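Local atomic coordinates of homospermidine synthase (Legionella pneumophila subsp. pneumophila str. Philadelphia 1, PDB entry 2PH5), a protein that binds NAD and probably catalyses the formation of homospermidine from polyamine substrates. Residues A[375-380]-A[393-398]. Residues are numbered along the deposited sequence; the frame is centred on the assembly and turned at random.
Sequences STLSIQ and SLQVVA. With NAD (nicotinamide-adenine-dinucleotide), chain C.
The side chain of L377 lies over one face of the Q395 amide, its CB 4.1 Å from NE2 and its CD2 on the same side, while S375 OG sits in the amide plane at the NE2 end. NE2 donates to S375 OG across 2.8 Å, with an N-H...O angle of 156° and the hydroxyl oxygen only 4° out of the plane. Beyond CG the Q395 chain runs extended (chi2 172°), which carries the amide from the helix across to the strand. L434 O fixes the hydroxyl, which then receives the amide; a weak bond to D357 O is a second hold on NE2. Beside this polar link L377 CD2 does the apolar touching, 3.7 Å from L394 CD2 and 4.1 Å from Q395 CG; the two leucine side chains cross at about a right angle. V396, next along the helix, sets CG1 over the face of the nicotinamide ring of NAD, 3.5 Å from C4N, so the helix that packs on the strand also lines the cofactor pocket. Strand 370-378 of the mixed sheet pairs with strands 352-364 and 436-442 and passes directly into helix 379-385; S378 is the N-cap of that helix, its OG taking the N-H of E381. A382 touches both leucines, while L394 and V397 pack on helix 23-35, placing helix 391-408 between the mixed sheet and the NAD-binding side.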
ATOM      1  N   SER A 375       2.347   0.566 -24.600  1.00 23.48           N
ATOM      2  CA  SER A 375       3.658   1.187 -24.501  1.00 23.70           C
ATOM      3  C   SER A 375       4.370   0.918 -23.190  1.00 23.15           C
ATOM      4  O   SER A 375       3.791   1.062 -22.119  1.00 22.82           O
ATOM      5  CB  SER A 375       3.529   2.701 -24.683  1.00 26.43           C
ATOM      6  OG  SER A 375       4.606   3.387 -24.069  1.00 26.91           O
ATOM      7  N   THR A 376       5.630   0.512 -23.287  1.00 23.05           N
ATOM      8  CA  THR A 376       6.442   0.263 -22.110  1.00 22.55           C
ATOM      9  C   THR A 376       7.597   1.232 -22.248  1.00 21.52           C
ATOM     10  O   THR A 376       8.546   0.971 -22.982  1.00 24.74           O
ATOM     11  CB  THR A 376       6.993  -1.154 -22.079  1.00 22.61           C
ATOM     12  OG1 THR A 376       5.914  -2.088 -22.182  1.00 27.72           O
ATOM     13  CG2 THR A 376       7.742  -1.394 -20.772  1.00 23.83           C
ATOM     14  N   LEU A 377       7.494   2.366 -21.564  1.00 20.59           N
ATOM     15  CA  LEU A 377       8.523   3.397 -21.613  1.00 20.47           C
ATOM     16  C   LEU A 377       9.211   3.528 -20.262  1.00 20.01           C
ATOM     17  O   LEU A 377       8.553   3.659 -19.232  1.00 21.41           O
ATOM     18  CB  LEU A 377       7.903   4.750 -21.996  1.00 18.83           C
ATOM     19  CG  LEU A 377       8.834   5.973 -21.947  1.00 20.14           C
ATOM     20  CD1 LEU A 377       9.895   5.832 -23.025  1.00 18.66           C
ATOM     21  CD2 LEU A 377       8.043   7.271 -22.142  1.00 17.38           C
ATOM     22  N   SER A 378      10.538   3.489 -20.269  1.00 19.59           N
ATOM     23  CA  SER A 378      11.301   3.624 -19.041  1.00 18.76           C
ATOM     24  C   SER A 378      11.676   5.083 -18.891  1.00 19.44           C
ATOM     25  O   SER A 378      11.651   5.845 -19.865  1.00 17.83           O
ATOM     26  CB  SER A 378      12.577   2.796 -19.101  1.00 19.47           C
ATOM     27  OG  SER A 378      13.470   3.342 -20.058  1.00 21.68           O
ATOM     28  N   ILE A 379      12.034   5.463 -17.669  1.00 18.98           N
ATOM     29  CA  ILE A 379      12.422   6.832 -17.377  1.00 19.92           C
ATOM     30  C   ILE A 379      13.714   7.192 -18.130  1.00 22.72           C
ATOM     31  O   ILE A 379      13.892   8.332 -18.567  1.00 24.54           O
ATOM     32  CB  ILE A 379      12.620   7.039 -15.847  1.00 19.87           C
ATOM     33  CG1 ILE A 379      12.971   8.504 -15.559  1.00 18.39           C
ATOM     34  CG2 ILE A 379      13.702   6.099 -15.309  1.00 16.63           C
ATOM     35  CD1 ILE A 379      11.858   9.462 -15.904  1.00 13.96           C
ATOM     36  N   GLN A 380      14.604   6.213 -18.298  1.00 23.35           N
ATOM     37  CA  GLN A 380      15.865   6.445 -18.999  1.00 23.35           C
ATOM     38  C   GLN A 380      15.641   6.833 -20.458  1.00 25.20           C
ATOM     39  O   GLN A 380      16.193   7.826 -20.944  1.00 24.25           O
ATOM     40  CB  GLN A 380      16.770   5.207 -18.912  1.00 21.74           C
ATOM     41  CG  GLN A 380      17.352   4.955 -17.515  1.00 23.95           C
ATOM     42  CD  GLN A 380      16.476   4.045 -16.648  1.00 26.18           C
ATOM     43  OE1 GLN A 380      15.263   3.957 -16.840  1.00 28.63           O
ATOM     44  NE2 GLN A 380      17.094   3.376 -15.684  1.00 26.45           N
ATOM     45  N   SER A 393       4.398  11.300 -18.077  1.00 17.30           N
ATOM     46  CA  SER A 393       4.088  12.517 -18.815  1.00 17.23           C
ATOM     47  C   SER A 393       4.369  12.370 -20.309  1.00 18.00           C
ATOM     48  O   SER A 393       3.550  12.769 -21.141  1.00 15.51           O
ATOM     49  CB  SER A 393       4.875  13.707 -18.255  1.00 16.16           C
ATOM     50  OG  SER A 393       6.266  13.543 -18.454  1.00 20.94           O
ATOM     51  N   LEU A 394       5.517  11.787 -20.649  1.00 19.05           N
ATOM     52  CA  LEU A 394       5.889  11.622 -22.053  1.00 21.24           C
ATOM     53  C   LEU A 394       4.870  10.840 -22.874  1.00 21.11           C
ATOM     54  O   LEU A 394       4.677  11.119 -24.057  1.00 21.32           O
ATOM     55  CB  LEU A 394       7.263  10.952 -22.194  1.00 19.00           C
ATOM     56  CG  LEU A 394       7.797  10.940 -23.637  1.00 18.99           C
ATOM     57  CD1 LEU A 394       7.748  12.368 -24.189  1.00 16.38           C
ATOM     58  CD2 LEU A 394       9.233  10.404 -23.681  1.00 16.89           C
ATOM     59  N   GLN A 395       4.212   9.869 -22.259  1.00 20.43           N
ATOM     60  CA  GLN A 395       3.236   9.092 -23.000  1.00 21.45           C
ATOM     61  C   GLN A 395       1.992   9.938 -23.254  1.00 22.28           C
ATOM     62  O   GLN A 395       1.290   9.750 -24.252  1.00 23.41           O
ATOM     63  CB  GLN A 395       2.861   7.821 -22.237  1.00 19.18           C
ATOM     64  CG  GLN A 395       3.995   6.846 -22.069  1.00 18.60           C
ATOM     65  CD  GLN A 395       3.634   5.698 -21.135  1.00 21.03           C
ATOM     66  OE1 GLN A 395       3.185   5.919 -20.014  1.00 22.64           O
ATOM     67  NE2 GLN A 395       3.835   4.468 -21.596  1.00 23.12           N
ATOM     68  N   VAL A 396       1.734  10.892 -22.366  1.00 21.10           N
ATOM     69  CA  VAL A 396       0.566  11.749 -22.507  1.00 19.28           C
ATOM     70  C   VAL A 396       0.761  12.823 -23.564  1.00 18.80           C
ATOM     71  O   VAL A 396      -0.129  13.063 -24.382  1.00 19.88           O
ATOM     72  CB  VAL A 396       0.209  12.438 -21.183  1.00 21.41           C
ATOM     73  CG1 VAL A 396      -1.152  13.095 -21.294  1.00 20.54           C
ATOM     74  CG2 VAL A 396       0.245  11.428 -20.050  1.00 22.31           C
ATOM     75  N   VAL A 397       1.921  13.469 -23.551  1.00 17.23           N
ATOM     76  CA  VAL A 397       2.187  14.527 -24.512  1.00 16.29           C
ATOM     77  C   VAL A 397       2.497  13.965 -25.898  1.00 19.32           C
ATOM     78  O   VAL A 397       2.284  14.637 -26.913  1.00 17.68           O
ATOM     79  CB  VAL A 397       3.333  15.469 -24.012  1.00 16.96           C
ATOM     80  CG1 VAL A 397       2.914  16.123 -22.703  1.00 15.09           C
ATOM     81  CG2 VAL A 397       4.635  14.706 -23.830  1.00 15.09           C
ATOM     82  N   ALA A 398       2.984  12.728 -25.951  1.00 21.72           N
ATOM     83  CA  ALA A 398       3.264  12.108 -27.241  1.00 23.47           C
ATOM     84  C   ALA A 398       1.931  12.029 -27.996  1.00 24.85           C
ATOM     85  O   ALA A 398       1.845  12.377 -29.176  1.00 25.53           O
ATOM     86  CB  ALA A 398       3.858  10.711 -27.044  1.00 21.81           C
TER
HETATM   87  PA  NAD C 501      -2.190  20.692 -13.261  1.00 27.86           P
HETATM   88  O1A NAD C 501      -3.123  20.932 -12.105  1.00 26.13           O
HETATM   89  O2A NAD C 501      -0.796  20.266 -12.959  1.00 27.37           O
HETATM   90  O5B NAD C 501      -2.110  22.003 -14.212  1.00 25.38           O
HETATM   91  C5B NAD C 501      -3.299  22.675 -14.619  1.00 27.00           C
HETATM   92  C4B NAD C 501      -2.942  24.141 -14.931  1.00 29.21           C
HETATM   93  O4B NAD C 501      -4.155  24.769 -15.284  1.00 29.00           O
HETATM   94  C3B NAD C 501      -2.355  24.921 -13.750  1.00 28.14           C
HETATM   95  O3B NAD C 501      -1.104  25.508 -14.116  1.00 29.26           O
HETATM   96  C2B NAD C 501      -3.396  25.958 -13.436  1.00 28.91           C
HETATM   97  O2B NAD C 501      -2.900  27.179 -12.936  1.00 28.66           O
HETATM   98  C1B NAD C 501      -4.181  26.074 -14.744  1.00 28.62           C
HETATM   99  N9A NAD C 501      -5.591  26.457 -14.609  1.00 29.31           N
HETATM  100  C8A NAD C 501      -6.400  26.131 -13.507  1.00 29.97           C
HETATM  101  N7A NAD C 501      -7.261  27.125 -13.212  1.00 29.74           N
HETATM  102  C5A NAD C 501      -7.017  28.114 -14.102  1.00 30.34           C
HETATM  103  C6A NAD C 501      -7.606  29.366 -14.276  1.00 29.38           C
HETATM  104  N6A NAD C 501      -8.609  29.826 -13.527  1.00 26.74           N
HETATM  105  N1A NAD C 501      -7.108  30.159 -15.301  1.00 29.57           N
HETATM  106  C2A NAD C 501      -6.077  29.747 -16.122  1.00 28.17           C
HETATM  107  N3A NAD C 501      -5.487  28.514 -15.975  1.00 29.92           N
HETATM  108  C4A NAD C 501      -5.978  27.734 -14.967  1.00 29.62           C
HETATM  109  O3  NAD C 501      -2.880  19.550 -14.110  1.00 28.99           O
HETATM  110  PN  NAD C 501      -2.516  18.846 -15.505  1.00 29.46           P
HETATM  111  O1N NAD C 501      -2.615  17.383 -15.293  1.00 29.57           O
HETATM  112  O2N NAD C 501      -1.215  19.428 -15.994  1.00 25.34           O
HETATM  113  O5D NAD C 501      -3.787  19.432 -16.248  1.00 32.91           O
HETATM  114  C5D NAD C 501      -4.154  19.187 -17.582  1.00 34.33           C
HETATM  115  C4D NAD C 501      -5.213  18.107 -17.506  1.00 35.46           C
HETATM  116  O4D NAD C 501      -4.841  17.044 -18.341  1.00 35.99           O
HETATM  117  C3D NAD C 501      -6.496  17.715 -16.803  1.00 35.59           C
HETATM  118  O3D NAD C 501      -7.633  18.287 -17.430  1.00 35.53           O
HETATM  119  C2D NAD C 501      -6.455  16.201 -16.906  1.00 35.56           C
HETATM  120  O2D NAD C 501      -7.712  15.596 -16.791  1.00 37.50           O
HETATM  121  C1D NAD C 501      -5.755  15.968 -18.239  1.00 34.30           C
HETATM  122  N1N NAD C 501      -4.906  14.758 -18.345  1.00 33.51           N
HETATM  123  C2N NAD C 501      -5.174  13.805 -19.302  1.00 32.92           C
HETATM  124  C3N NAD C 501      -4.319  12.684 -19.375  1.00 32.90           C
HETATM  125  C7N NAD C 501      -4.521  11.611 -20.387  1.00 31.18           C
HETATM  126  O7N NAD C 501      -3.627  10.571 -20.389  1.00 32.78           O
HETATM  127  N7N NAD C 501      -5.491  11.639 -21.276  1.00 30.93           N
HETATM  128  C4N NAD C 501      -3.208  12.539 -18.483  1.00 33.89           C
HETATM  129  C5N NAD C 501      -2.974  13.538 -17.515  1.00 33.84           C
HETATM  130  C6N NAD C 501      -3.804  14.640 -17.437  1.00 32.74           C